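Local coordinates for 3-hydroxyisobutyryl-CoA hydrolase (Mycobacterium thermoresistibile, PDB 4HDT), which probably hydrolyses 3-hydroxyisobutyryl-CoA to 3-hydroxyisobutyrate and free coenzyme A, as a crotonase-like member of the enoyl-CoA hydratase/isomerase family, at residues A[152-157]-A[286-291]; A[138-143]-A[183-188]; A[145-150]-A[297-302]; A[237-242]-A[271-276]; A[169-174]-A[232-237]. One frame throughout, in Å; residues are numbered along the deposited sequence. Where two conformers were deposited one is given.

Interaction 1: residues A[152-157]-A[286-291]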
# COMPACT_ATOMS: atom_id res chain seq x y z
N GLY A 152 -3.33 5.22 2.14
CA GLY A 152 -4.11 5.57 0.98
C GLY A 152 -4.41 4.39 0.12
O GLY A 152 -4.94 4.57 -0.98
N GLY A 153 -4.15 3.19 0.61
CA GLY A 153 -4.47 1.98 -0.12
C GLY A 153 -5.97 1.80 -0.35
O GLY A 153 -6.37 1.25 -1.35
N THR A 154 -6.80 2.26 0.58
CA THR A 154 -8.26 2.08 0.40
C THR A 154 -8.75 3.00 -0.71
O THR A 154 -9.70 2.65 -1.42
CB THR A 154 -9.06 2.26 1.70
OG1 THR A 154 -8.95 3.59 2.18
CG2 THR A 154 -8.61 1.32 2.77
N TYR A 155 -8.14 4.19 -0.88
CA TYR A 155 -8.41 5.05 -2.03
C TYR A 155 -8.05 4.30 -3.35
O TYR A 155 -8.84 4.29 -4.31
CB TYR A 155 -7.59 6.34 -1.84
CG TYR A 155 -7.62 7.36 -2.96
CD1 TYR A 155 -6.76 7.25 -4.04
CD2 TYR A 155 -8.43 8.47 -2.87
CE1 TYR A 155 -6.74 8.20 -5.04
CE2 TYR A 155 -8.42 9.41 -3.88
CZ TYR A 155 -7.59 9.25 -4.96
OH TYR A 155 -7.54 10.23 -5.93
N LEU A 156 -6.88 3.68 -3.41
CA LEU A 156 -6.50 2.96 -4.62
C LEU A 156 -7.34 1.69 -4.83
O LEU A 156 -7.84 1.45 -5.94
CB LEU A 156 -5.03 2.60 -4.59
CG LEU A 156 -4.08 3.79 -4.62
CD1 LEU A 156 -2.70 3.33 -4.17
CD2 LEU A 156 -4.08 4.48 -5.97
N LEU A 157 -7.58 0.95 -3.77
CA LEU A 157 -8.31 -0.32 -3.89
C LEU A 157 -9.74 -0.06 -4.37
O LEU A 157 -10.28 -0.81 -5.22
CB LEU A 157 -8.30 -1.09 -2.58
CG LEU A 157 -6.95 -1.67 -2.14
CD1 LEU A 157 -6.97 -1.92 -0.65
CD2 LEU A 157 -6.61 -2.95 -2.93
N GLU A 286 -7.15 12.96 0.92
CA GLU A 286 -7.07 13.38 2.33
C GLU A 286 -8.22 12.84 3.18
O GLU A 286 -7.99 12.34 4.29
CB GLU A 286 -6.95 14.90 2.46
CG GLU A 286 -5.65 15.48 1.94
CD GLU A 286 -5.61 15.70 0.45
OE1 GLU A 286 -6.65 15.61 -0.24
OE2 GLU A 286 -4.51 15.97 -0.05
N ASP A 287 -9.45 12.94 2.71
CA ASP A 287 -10.58 12.41 3.45
C ASP A 287 -10.48 10.90 3.66
O ASP A 287 -10.85 10.37 4.72
CB ASP A 287 -11.89 12.74 2.76
CG ASP A 287 -12.23 14.22 2.81
OD1 ASP A 287 -11.50 15.00 3.48
OD2 ASP A 287 -13.21 14.56 2.11
N THR A 288 -9.95 10.20 2.67
CA THR A 288 -9.77 8.77 2.78
C THR A 288 -8.72 8.44 3.84
O THR A 288 -8.89 7.52 4.68
CB THR A 288 -9.40 8.15 1.42
OG1 THR A 288 -10.38 8.53 0.44
CG2 THR A 288 -9.36 6.67 1.47
N LEU A 289 -7.61 9.15 3.79
CA LEU A 289 -6.56 8.96 4.81
C LEU A 289 -7.09 9.27 6.21
O LEU A 289 -6.64 8.69 7.17
CB LEU A 289 -5.34 9.83 4.50
CG LEU A 289 -4.55 9.33 3.27
CD1 LEU A 289 -3.64 10.41 2.68
CD2 LEU A 289 -3.74 8.12 3.65
N ARG A 290 -7.99 10.25 6.34
CA ARG A 290 -8.56 10.54 7.67
C ARG A 290 -9.32 9.34 8.23
O ARG A 290 -9.25 9.07 9.42
CB ARG A 290 -9.56 11.70 7.62
CG ARG A 290 -9.00 13.04 7.33
CD ARG A 290 -10.18 14.04 7.33
NE ARG A 290 -10.14 14.94 6.18
CZ ARG A 290 -9.50 16.10 6.17
NH1 ARG A 290 -8.82 16.54 7.24
NH2 ARG A 290 -9.50 16.80 5.06
N GLN A 291 -10.04 8.63 7.36
CA GLN A 291 -10.75 7.43 7.74
C GLN A 291 -9.76 6.34 8.10
O GLN A 291 -9.89 5.67 9.13
CB GLN A 291 -11.66 6.96 6.61
CG GLN A 291 -12.45 5.69 6.87
CD GLN A 291 -13.52 5.52 5.80
OE1 GLN A 291 -14.62 6.08 5.93
NE2 GLN A 291 -13.19 4.83 4.75
O HOH W 1 -10.59 3.75 4.53

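Interaction 2: residues A[138-143]-A[183-188]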
# COMPACT_ATOMS: atom_id res chain seq x y z
N MET A 138 3.45 -6.96 -5.80
CA MET A 138 2.79 -5.87 -5.07
C MET A 138 1.65 -6.43 -4.25
O MET A 138 0.95 -7.32 -4.69
CB MET A 138 2.30 -4.79 -6.04
CG MET A 138 1.79 -3.50 -5.37
SD MET A 138 1.37 -2.17 -6.52
CE MET A 138 2.91 -1.76 -7.26
N ALA A 139 1.47 -5.91 -3.05
CA ALA A 139 0.39 -6.40 -2.21
C ALA A 139 0.02 -5.41 -1.14
O ALA A 139 0.82 -4.53 -0.78
CB ALA A 139 0.75 -7.73 -1.56
N MET A 140 -1.23 -5.54 -0.67
CA MET A 140 -1.70 -4.93 0.58
C MET A 140 -2.09 -6.07 1.52
O MET A 140 -3.24 -6.50 1.57
CB MET A 140 -2.87 -3.95 0.31
CG MET A 140 -2.48 -2.80 -0.62
SD MET A 140 -1.22 -1.70 0.05
CE MET A 140 -2.08 -0.97 1.47
N PRO A 141 -1.11 -6.60 2.26
CA PRO A 141 -1.28 -7.85 3.02
C PRO A 141 -1.69 -7.69 4.49
O PRO A 141 -1.61 -8.66 5.29
CB PRO A 141 0.13 -8.40 2.95
CG PRO A 141 0.95 -7.19 3.14
CD PRO A 141 0.28 -6.12 2.34
N GLU A 142 -2.20 -6.51 4.81
CA GLU A 142 -2.48 -6.08 6.17
C GLU A 142 -3.36 -7.05 6.96
O GLU A 142 -3.16 -7.30 8.13
CB GLU A 142 -3.09 -4.68 6.14
CG GLU A 142 -2.05 -3.59 5.82
CD GLU A 142 -1.72 -3.38 4.36
OE1 GLU A 142 -2.31 -4.03 3.47
OE2 GLU A 142 -0.91 -2.43 4.06
N VAL A 143 -4.38 -7.62 6.32
CA VAL A 143 -5.29 -8.51 7.07
C VAL A 143 -4.62 -9.76 7.64
O VAL A 143 -5.13 -10.39 8.56
CB VAL A 143 -6.49 -8.93 6.20
CG1 VAL A 143 -7.39 -7.75 5.89
CG2 VAL A 143 -6.10 -9.65 4.89
N MET A 183 -5.04 -2.41 -12.17
CA MET A 183 -5.77 -1.98 -10.99
C MET A 183 -5.62 -0.49 -10.69
O MET A 183 -6.29 -0.00 -9.79
CB MET A 183 -5.45 -2.84 -9.77
CG MET A 183 -6.29 -4.13 -9.74
SD MET A 183 -6.31 -4.80 -8.06
CE MET A 183 -4.57 -5.12 -8.08
N GLY A 184 -4.81 0.23 -11.47
CA GLY A 184 -4.66 1.66 -11.25
C GLY A 184 -3.66 2.01 -10.19
O GLY A 184 -3.63 3.13 -9.71
N PHE A 185 -2.78 1.04 -9.89
CA PHE A 185 -1.69 1.26 -8.89
C PHE A 185 -0.38 1.71 -9.56
O PHE A 185 0.58 2.11 -8.90
CB PHE A 185 -1.41 -0.02 -8.09
CG PHE A 185 -2.37 -0.30 -6.96
CD1 PHE A 185 -3.73 -0.44 -7.17
CD2 PHE A 185 -1.91 -0.48 -5.66
CE1 PHE A 185 -4.61 -0.74 -6.15
CE2 PHE A 185 -2.80 -0.77 -4.61
CZ PHE A 185 -4.16 -0.92 -4.86
N ALA A 186 -0.33 1.60 -10.89
CA ALA A 186 0.85 1.99 -11.65
C ALA A 186 0.44 2.34 -13.08
O ALA A 186 -0.67 2.03 -13.49
CB ALA A 186 1.90 0.87 -11.65
N ASP A 187 1.39 2.92 -13.80
CA ASP A 187 1.17 3.53 -15.11
C ASP A 187 1.98 2.84 -16.25
O ASP A 187 1.49 2.74 -17.38
CB ASP A 187 1.59 4.99 -15.04
CG ASP A 187 0.85 5.79 -13.96
OD1 ASP A 187 -0.43 5.81 -14.02
OD2 ASP A 187 1.55 6.40 -13.10
N HIS A 188 3.24 2.47 -15.98
CA HIS A 188 4.20 2.10 -17.03
C HIS A 188 4.96 0.84 -16.59
O HIS A 188 5.16 0.61 -15.40
CB HIS A 188 5.22 3.19 -17.28
CG HIS A 188 4.61 4.54 -17.54
ND1 HIS A 188 3.96 4.84 -18.70
CD2 HIS A 188 4.54 5.65 -16.76
CE1 HIS A 188 3.51 6.09 -18.65
NE2 HIS A 188 3.85 6.60 -17.48

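Interaction 3: residues A[145-150]-A[297-302]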
# COMPACT_ATOMS: atom_id res chain seq x y z
N ILE A 145 -1.91 -9.66 9.29
CA ILE A 145 -1.36 -9.31 10.62
C ILE A 145 -2.43 -8.62 11.48
O ILE A 145 -2.10 -7.91 12.45
CB ILE A 145 -0.06 -8.46 10.53
CG1 ILE A 145 -0.24 -7.18 9.70
CG2 ILE A 145 1.10 -9.31 10.00
CD1 ILE A 145 0.78 -6.08 10.01
N GLY A 146 -3.70 -8.80 11.16
CA GLY A 146 -4.74 -8.19 11.96
C GLY A 146 -4.90 -6.70 11.78
O GLY A 146 -5.47 -6.04 12.66
N PHE A 147 -4.44 -6.19 10.64
CA PHE A 147 -4.43 -4.75 10.33
C PHE A 147 -5.28 -4.56 9.09
O PHE A 147 -5.81 -5.55 8.48
CB PHE A 147 -2.97 -4.27 10.19
CG PHE A 147 -2.76 -2.78 10.16
CD1 PHE A 147 -3.18 -1.96 11.18
CD2 PHE A 147 -2.02 -2.21 9.14
CE1 PHE A 147 -2.89 -0.59 11.15
CE2 PHE A 147 -1.70 -0.86 9.10
CZ PHE A 147 -2.19 -0.03 10.08
N ILE A 148 -5.47 -3.30 8.69
CA ILE A 148 -6.32 -2.92 7.56
C ILE A 148 -5.47 -2.10 6.61
O ILE A 148 -4.71 -1.23 7.08
CB ILE A 148 -7.57 -2.15 8.05
CG1 ILE A 148 -8.45 -3.01 8.99
CG2 ILE A 148 -8.38 -1.62 6.88
CD1 ILE A 148 -8.07 -3.00 10.45
N PRO A 149 -5.59 -2.30 5.28
CA PRO A 149 -4.81 -1.51 4.33
C PRO A 149 -4.91 -0.02 4.61
O PRO A 149 -6.04 0.51 4.73
CB PRO A 149 -5.41 -1.87 2.96
CG PRO A 149 -5.91 -3.29 3.17
CD PRO A 149 -6.38 -3.36 4.60
N ASP A 150 -3.77 0.60 4.71
CA ASP A 150 -3.68 2.04 4.98
C ASP A 150 -2.86 2.72 3.92
O ASP A 150 -2.87 2.32 2.80
CB ASP A 150 -3.14 2.25 6.42
CG ASP A 150 -1.70 1.77 6.63
OD1 ASP A 150 -1.20 0.92 5.82
OD2 ASP A 150 -1.07 2.29 7.63
N CYS A 297 -5.66 3.76 14.29
CA CYS A 297 -5.69 4.08 15.71
C CYS A 297 -6.50 3.07 16.50
O CYS A 297 -6.08 2.64 17.58
CB CYS A 297 -6.25 5.47 15.91
SG CYS A 297 -5.09 6.81 15.51
N ALA A 298 -7.68 2.72 15.98
CA ALA A 298 -8.52 1.71 16.64
C ALA A 298 -7.81 0.34 16.71
O ALA A 298 -7.86 -0.34 17.76
CB ALA A 298 -9.87 1.60 15.93
N SER A 299 -7.13 -0.03 15.62
CA SER A 299 -6.43 -1.30 15.57
C SER A 299 -5.33 -1.41 16.66
O SER A 299 -5.02 -2.51 17.14
CB SER A 299 -5.82 -1.54 14.20
OG SER A 299 -4.59 -0.86 14.12
N LEU A 300 -4.76 -0.28 17.08
CA LEU A 300 -3.77 -0.34 18.16
C LEU A 300 -4.31 -0.92 19.47
O LEU A 300 -3.55 -1.42 20.29
CB LEU A 300 -3.18 1.03 18.45
CG LEU A 300 -2.20 1.60 17.47
CD1 LEU A 300 -1.87 3.03 17.95
CD2 LEU A 300 -0.93 0.72 17.40
N LYS A 301 -5.61 -0.78 19.71
CA LYS A 301 -6.27 -1.30 20.91
C LYS A 301 -6.72 -2.76 20.75
O LYS A 301 -7.21 -3.37 21.68
CB LYS A 301 -7.47 -0.41 21.29
N SER A 302 -6.53 -3.32 19.56
CA SER A 302 -7.02 -4.68 19.27
C SER A 302 -6.08 -5.81 19.69
O SER A 302 -4.87 -5.70 19.63
CB SER A 302 -7.33 -4.80 17.78
OG SER A 302 -6.15 -4.88 16.95
O HOH W 2 -7.30 -5.05 14.42

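Interaction 4: residues A[237-242]-A[271-276]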
# COMPACT_ATOMS: atom_id res chain seq x y z
N ASP A 237 -22.68 -9.21 0.71
CA ASP A 237 -22.80 -8.16 1.73
C ASP A 237 -21.75 -8.31 2.83
O ASP A 237 -21.34 -7.32 3.42
CB ASP A 237 -24.19 -8.21 2.41
CG ASP A 237 -25.29 -7.58 1.56
OD1 ASP A 237 -24.99 -6.70 0.72
OD2 ASP A 237 -26.46 -7.95 1.77
N THR A 238 -21.38 -9.54 3.16
CA THR A 238 -20.42 -9.78 4.25
C THR A 238 -19.27 -10.63 3.77
O THR A 238 -19.36 -11.25 2.73
CB THR A 238 -21.07 -10.51 5.43
OG1 THR A 238 -21.44 -11.84 5.03
CG2 THR A 238 -22.28 -9.74 5.92
N VAL A 239 -18.18 -10.65 4.55
CA VAL A 239 -17.04 -11.46 4.18
C VAL A 239 -17.47 -12.95 4.13
O VAL A 239 -17.08 -13.68 3.23
CB VAL A 239 -15.86 -11.24 5.15
CG1 VAL A 239 -14.72 -12.19 4.80
CG2 VAL A 239 -15.41 -9.78 5.08
N ALA A 240 -18.31 -13.36 5.07
CA ALA A 240 -18.78 -14.74 5.07
C ALA A 240 -19.56 -15.03 3.76
O ALA A 240 -19.41 -16.11 3.16
CB ALA A 240 -19.61 -15.02 6.31
N ASP A 241 -20.37 -14.08 3.31
CA ASP A 241 -21.07 -14.24 2.02
C ASP A 241 -20.10 -14.45 0.85
O ASP A 241 -20.34 -15.28 -0.06
CB ASP A 241 -21.98 -13.04 1.70
CG ASP A 241 -23.16 -12.93 2.64
OD1 ASP A 241 -23.59 -13.98 3.18
OD2 ASP A 241 -23.67 -11.80 2.84
N ILE A 242 -19.02 -13.69 0.86
CA ILE A 242 -18.00 -13.74 -0.17
C ILE A 242 -17.28 -15.10 -0.19
O ILE A 242 -17.17 -15.75 -1.25
CB ILE A 242 -17.03 -12.54 -0.05
CG1 ILE A 242 -17.78 -11.24 -0.32
CG2 ILE A 242 -15.79 -12.75 -0.93
CD1 ILE A 242 -16.97 -9.98 -0.01
N VAL A 271 -13.43 -5.22 8.79
CA VAL A 271 -13.18 -3.78 8.77
C VAL A 271 -12.65 -3.37 7.39
O VAL A 271 -12.97 -2.29 6.88
CB VAL A 271 -12.26 -3.35 9.91
CG1 VAL A 271 -11.93 -1.87 9.80
CG2 VAL A 271 -12.87 -3.65 11.28
N THR A 272 -11.84 -4.23 6.77
CA THR A 272 -11.32 -4.00 5.44
C THR A 272 -12.45 -3.90 4.39
O THR A 272 -12.47 -2.98 3.57
CB THR A 272 -10.27 -5.04 5.06
OG1 THR A 272 -9.14 -4.86 5.93
CG2 THR A 272 -9.80 -4.84 3.62
N LEU A 273 -13.38 -4.84 4.45
CA LEU A 273 -14.53 -4.77 3.55
C LEU A 273 -15.29 -3.46 3.72
O LEU A 273 -15.60 -2.77 2.73
CB LEU A 273 -15.44 -5.98 3.74
CG LEU A 273 -16.70 -6.05 2.85
CD1 LEU A 273 -16.29 -6.01 1.39
CD2 LEU A 273 -17.48 -7.33 3.18
N GLU A 274 -15.54 -3.08 4.95
CA GLU A 274 -16.28 -1.84 5.22
C GLU A 274 -15.46 -0.61 4.80
O GLU A 274 -16.03 0.35 4.27
CB GLU A 274 -16.67 -1.75 6.69
CG GLU A 274 -17.52 -0.55 7.05
CD GLU A 274 -18.94 -0.61 6.53
OE1 GLU A 274 -19.47 -1.69 6.14
OE2 GLU A 274 -19.54 0.49 6.48
N SER A 275 -14.14 -0.66 5.01
CA SER A 275 -13.29 0.48 4.66
C SER A 275 -13.30 0.73 3.16
O SER A 275 -13.39 1.87 2.70
CB SER A 275 -11.85 0.23 5.14
OG SER A 275 -11.82 0.26 6.55
N VAL A 276 -13.18 -0.34 2.37
CA VAL A 276 -13.11 -0.17 0.93
C VAL A 276 -14.46 0.34 0.42
O VAL A 276 -14.53 1.23 -0.43
CB VAL A 276 -12.65 -1.47 0.23
CG1 VAL A 276 -12.76 -1.33 -1.28
CG2 VAL A 276 -11.24 -1.82 0.61

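Interaction 5: residues A[169-174]-A[232-237]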
# COMPACT_ATOMS: atom_id res chain seq x y z
N ALA A 169 -7.58 -6.87 -1.35
CA ALA A 169 -7.63 -6.42 0.07
C ALA A 169 -7.95 -7.57 1.03
O ALA A 169 -7.41 -7.63 2.14
CB ALA A 169 -8.65 -5.33 0.21
N LEU A 170 -8.84 -8.49 0.62
CA LEU A 170 -9.29 -9.55 1.52
C LEU A 170 -8.36 -10.73 1.49
O LEU A 170 -8.07 -11.34 2.53
CB LEU A 170 -10.73 -9.95 1.19
CG LEU A 170 -11.75 -8.85 1.40
CD1 LEU A 170 -13.15 -9.37 1.06
CD2 LEU A 170 -11.76 -8.23 2.79
N THR A 171 -7.85 -11.08 0.30
CA THR A 171 -6.84 -12.14 0.22
C THR A 171 -5.52 -11.66 0.81
O THR A 171 -4.81 -12.44 1.42
CB THR A 171 -6.55 -12.66 -1.20
OG1 THR A 171 -5.99 -11.62 -2.03
CG2 THR A 171 -7.85 -13.26 -1.85
N GLY A 172 -5.20 -10.39 0.59
CA GLY A 172 -3.86 -9.87 0.87
C GLY A 172 -2.75 -10.46 0.03
O GLY A 172 -1.54 -10.35 0.40
N ALA A 173 -3.12 -11.10 -1.08
CA ALA A 173 -2.18 -11.79 -1.95
C ALA A 173 -1.43 -10.83 -2.87
O ALA A 173 -1.97 -9.81 -3.31
CB ALA A 173 -2.92 -12.82 -2.79
N PRO A 174 -0.18 -11.18 -3.22
CA PRO A 174 0.54 -10.38 -4.20
C PRO A 174 -0.01 -10.47 -5.61
O PRO A 174 -0.60 -11.51 -6.04
CB PRO A 174 1.96 -10.93 -4.13
CG PRO A 174 1.79 -12.32 -3.68
CD PRO A 174 0.56 -12.39 -2.82
N GLU A 232 -18.21 -11.91 -9.71
CA GLU A 232 -19.29 -12.80 -9.32
C GLU A 232 -19.36 -12.98 -7.82
O GLU A 232 -20.43 -13.01 -7.24
CB GLU A 232 -19.06 -14.18 -9.95
CG GLU A 232 -20.01 -15.32 -9.55
CD GLU A 232 -19.61 -16.68 -10.12
OE1 GLU A 232 -18.62 -16.70 -10.90
OE2 GLU A 232 -20.29 -17.70 -9.84
N CYS A 233 -18.21 -13.18 -7.21
CA CYS A 233 -18.16 -13.68 -5.85
C CYS A 233 -17.99 -12.60 -4.82
O CYS A 233 -18.40 -12.79 -3.67
CB CYS A 233 -17.04 -14.73 -5.71
SG CYS A 233 -17.36 -16.23 -6.68
N TYR A 234 -17.39 -11.47 -5.19
CA TYR A 234 -17.11 -10.43 -4.21
C TYR A 234 -18.21 -9.38 -4.08
O TYR A 234 -18.00 -8.35 -3.48
CB TYR A 234 -15.73 -9.79 -4.48
CG TYR A 234 -14.51 -10.62 -4.09
CD1 TYR A 234 -13.96 -11.54 -4.95
CD2 TYR A 234 -13.91 -10.43 -2.86
CE1 TYR A 234 -12.82 -12.27 -4.60
CE2 TYR A 234 -12.79 -11.15 -2.49
CZ TYR A 234 -12.23 -12.05 -3.35
OH TYR A 234 -11.11 -12.74 -3.04
N THR A 235 -19.41 -9.64 -4.64
CA THR A 235 -20.52 -8.71 -4.43
C THR A 235 -21.33 -8.95 -3.16
O THR A 235 -22.24 -8.15 -2.85
CB THR A 235 -21.46 -8.73 -5.64
OG1 THR A 235 -21.80 -10.08 -5.91
CG2 THR A 235 -20.76 -8.12 -6.81
N GLY A 236 -20.95 -9.97 -2.39
CA GLY A 236 -21.66 -10.34 -1.18
C GLY A 236 -21.64 -9.25 -0.12
O GLY A 236 -20.69 -8.47 -0.06
N ASP A 237 -22.68 -9.21 0.71
CA ASP A 237 -22.80 -8.16 1.73
C ASP A 237 -21.75 -8.31 2.83
O ASP A 237 -21.34 -7.32 3.42
CB ASP A 237 -24.19 -8.21 2.41
CG ASP A 237 -25.29 -7.58 1.56
OD1 ASP A 237 -24.99 -6.70 0.72
OD2 ASP A 237 -26.46 -7.95 1.77

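Interaction 1: residues A[152-157]-A[286-291]
Thr288, on helix 285-299, presses its methyl into the first turn of helix 153-158, beside Thr154 and Tyr155. This is the tight part of the contact: CG2 of Thr288 lies 3.2 Å from Thr154 OG1 and 3.6 Å from Tyr155 N, and Tyr155 CB lies 3.8 Å from the same methyl, the two side chains crossing at about a right angle. A chi1 of -54° sets Thr288 OG1 beside the backbone N and puts CG2 anti to it, which aims the methyl across the interface and leaves OG1 near the edge of the Tyr155 ring, in its plane, while OG1 bonds back to Ser284 O. One residue on, Leu289 CD2 comes to 3.3 Å from Gly152 N. Gly152 is the N-cap residue, and its phi of 78° suits glycine. The looser side lies towards the partly exposed Gln291, where no side chains touch; a water bridges the segments there, donating to Thr154 OG1 at 2.9 Å and accepting from Gln291 NE2 at 2.8 Å. Packing and polarity thus divide the work. The methyls of Thr288 and Leu289 do the packing, and Glu292, just past Gln291, takes up Gly152 N and Thr154 OG1 with its two carboxylate oxygens. A negative charge at the start of helix 153-158 should be favourable, so electrostatics probably join the two helices as well.

Interaction 2: residues A[138-143]-A[183-188]
The nearest CA atoms, those of Met138 and Phe185, are 9.2 Å apart, so long side chains from the end of strand 137-139 and from the loop after helix 177-183 must span the gap. Gly184 closes that helix with a Schellman motif at a phi of 84°, a conformation natural to glycine, and the turn hands the chain to Phe185. Met138 is extended through its first two torsions, with CG anti to the backbone N (chi1 -171°), and bends only at the thioether. Its sulfur arrives beside the root of the phenylalanine, SD lying 3.8 Å from both CB and CD2 of Phe185. This is a Met-aromatic contact of oblique geometry: SD is 4.9 Å from the ring centroid and 63° off the ring normal. Met140 may add a lighter touch near the ring edge, but this is doubtful, since it rests on one of two conformers. Val121 of helix 119-124 packs on Met138 and Phe185, and Ala180 lies against the same two. The contact therefore joins the smaller two-strand parallel sheet to the loop that leads into strand 188-189, an outermost strand of the main sheet. Methionine suits such a place because its unbranched chain is long and pliable, and its polarisable sulfur can gain dispersion energy from the ring without needing a hydrogen-bonding partner in this buried setting.

Interaction 3: residues A[145-150]-A[297-302]
Ser299, on helix 285-299, meets the ring of Phe147 from the loop that precedes helix 153-158. Followed outwards, the serine first brings CB to 4.0 Å from Phe147 CD1. Its tip, OG, then lies 3.4 Å from both CD1 and CE1 of Phe147, at the ring edge and in the ring plane. With chi1 at 82° the hydroxyl sits between its backbone N and carbonyl carbon, where it also bonds to Ser296 O, one turn back in the helix. Phe147 CG is anti to its own backbone N, carrying the ring towards the helix; Trp91 meets the same ring with its plane turned by about 15°. A second link is built through water. Ser299 to Ser302 form a type I turn, and Ser302 OG donates to Ser299 O at 2.6 Å, in the carbonyl plane and on a lone pair. A water donates to Ser302 OG at 2.8 Å and to Gly146 O at 2.7 Å, so it ties the loop 145-150 to the N-cap residue of helix 303-313, where Ser302 OG also bonds Leu305 N. Gly146 takes a positive phi, which glycine readily allows. Serine is small enough to face the rim of the phenylalanine, and its oxygen should be drawn weakly to the slightly positive C-H edge, while stronger bonds to backbone and water satisfy the polar groups.

Interaction 4: residues A[237-242]-A[271-276]
One methyl, Leu273 CD2, makes nearly the whole of this contact, meeting backbone and side chains alike at the start of helix 239-249. That start is a capping box. Thr238, the N-cap residue, accepts from Asp241 N through OG1 at 3.0 Å with an N-H...O angle of 159°, and Asp241 OD2 in turn receives Thr238 N at 3.2 Å from above the carboxylate plane. Threonine and aspartate suit these places because their short polar side chains can satisfy amides that the first helical turn leaves without carbonyl partners. Thr238 points away from helix 266-279, while Val239 and Ile242 supply the apolar contacts. Leu273 projects from that helix with CG anti to its backbone N (chi1 180°). Its CD2 then lies 3.7 Å from Val239 N and equally far from Val239 CG2, the two side chains lying alongside each other in opposite senses so that Leu273 CB also comes within 4.0 Å of CG2. One turn further, Ile242 reaches tip to tip, its CD1 at 4.2 Å from Leu273 CD2. Branched aliphatic chains fit well here, since each offers a methyl at packing distance without any polar demand. The contact lies in the helical part of the crotonase-like chain: Leu166 of helix 164-171 packs on Leu273 as well, and Arg277 bonds to Asp237 O, a polar tie from helix 266-279. Within that helix, Ser275 OG turns back to Val271 O at 2.8 Å, reaching it from the face opposite to that used by Ser275 N.

Interaction 5: residues A[169-174]-A[232-237]
Thr171, whose methyl touches the phenol oxygen of Tyr234, has a hydroxyl gripped from two places: OG1 accepts from Ala173 N at 3.1 Å with a nearly straight N-H...O angle of 164°, and it also bonds to His167 O, one turn back. The bond to Ala173 N makes an ST turn at the end of helix 164-171. Gly172, the next residue, leaves the helix with a phi of 65°, a value glycine adopts without strain, and the chain can then turn away. Threonine suits the place because one branch does the polar work and the other the packing: chi1 of 64° puts OG1 between the backbone N and the carbonyl carbon, and CG2 anti to the carbonyl, where it faces the tyrosine. Across the contact, Tyr234 is the first residue beyond helix 227-233 and sends its ring towards helix 164-171. Leu170 meets the ring at its edge, in the ring plane, CD1 lying 4.0 Å from CE2 and 4.1 Å from CD2 of Tyr234, as the leucine and the tyrosine run side by side but head opposite ways. His167 takes the phenol as a hydrogen-bond partner through ND1, and its ring stands about perpendicular to that of Tyr234. The tyrosine therefore offers Leu170 an apolar ring edge while its buried hydroxyl keeps a polar partner. Ile242, Ala257 and Ile261 add side chains from helices 239-249 and 252-261, making this a meeting point of several helices. Beyond the phenol oxygen, Thr171 CG2 lies 3.5 Å from Tyr234 OH.

Overall arrangement
Along the chain, interaction 2 closes before the second halves of the others begin, and the loop of interaction 3 encloses those of interactions 1, 4 and 5. Interactions 1 and 3 share helix 285-299, their centres about 15 Å apart. Interactions 4 and 5 are the nearest pair, with centres about 8 Å apart; they share Asp237 and meet where Ile242 packs on Tyr234. Phe185 of interaction 2 packs on Leu156 and Leu157 of interaction 1, linking the sheet side to the helices, and Ile148 of interaction 3 packs against helix 266-279 of interaction 4. Interactions 3, 4 and 5 in turn pack together helices and loops of the chain's helical second half.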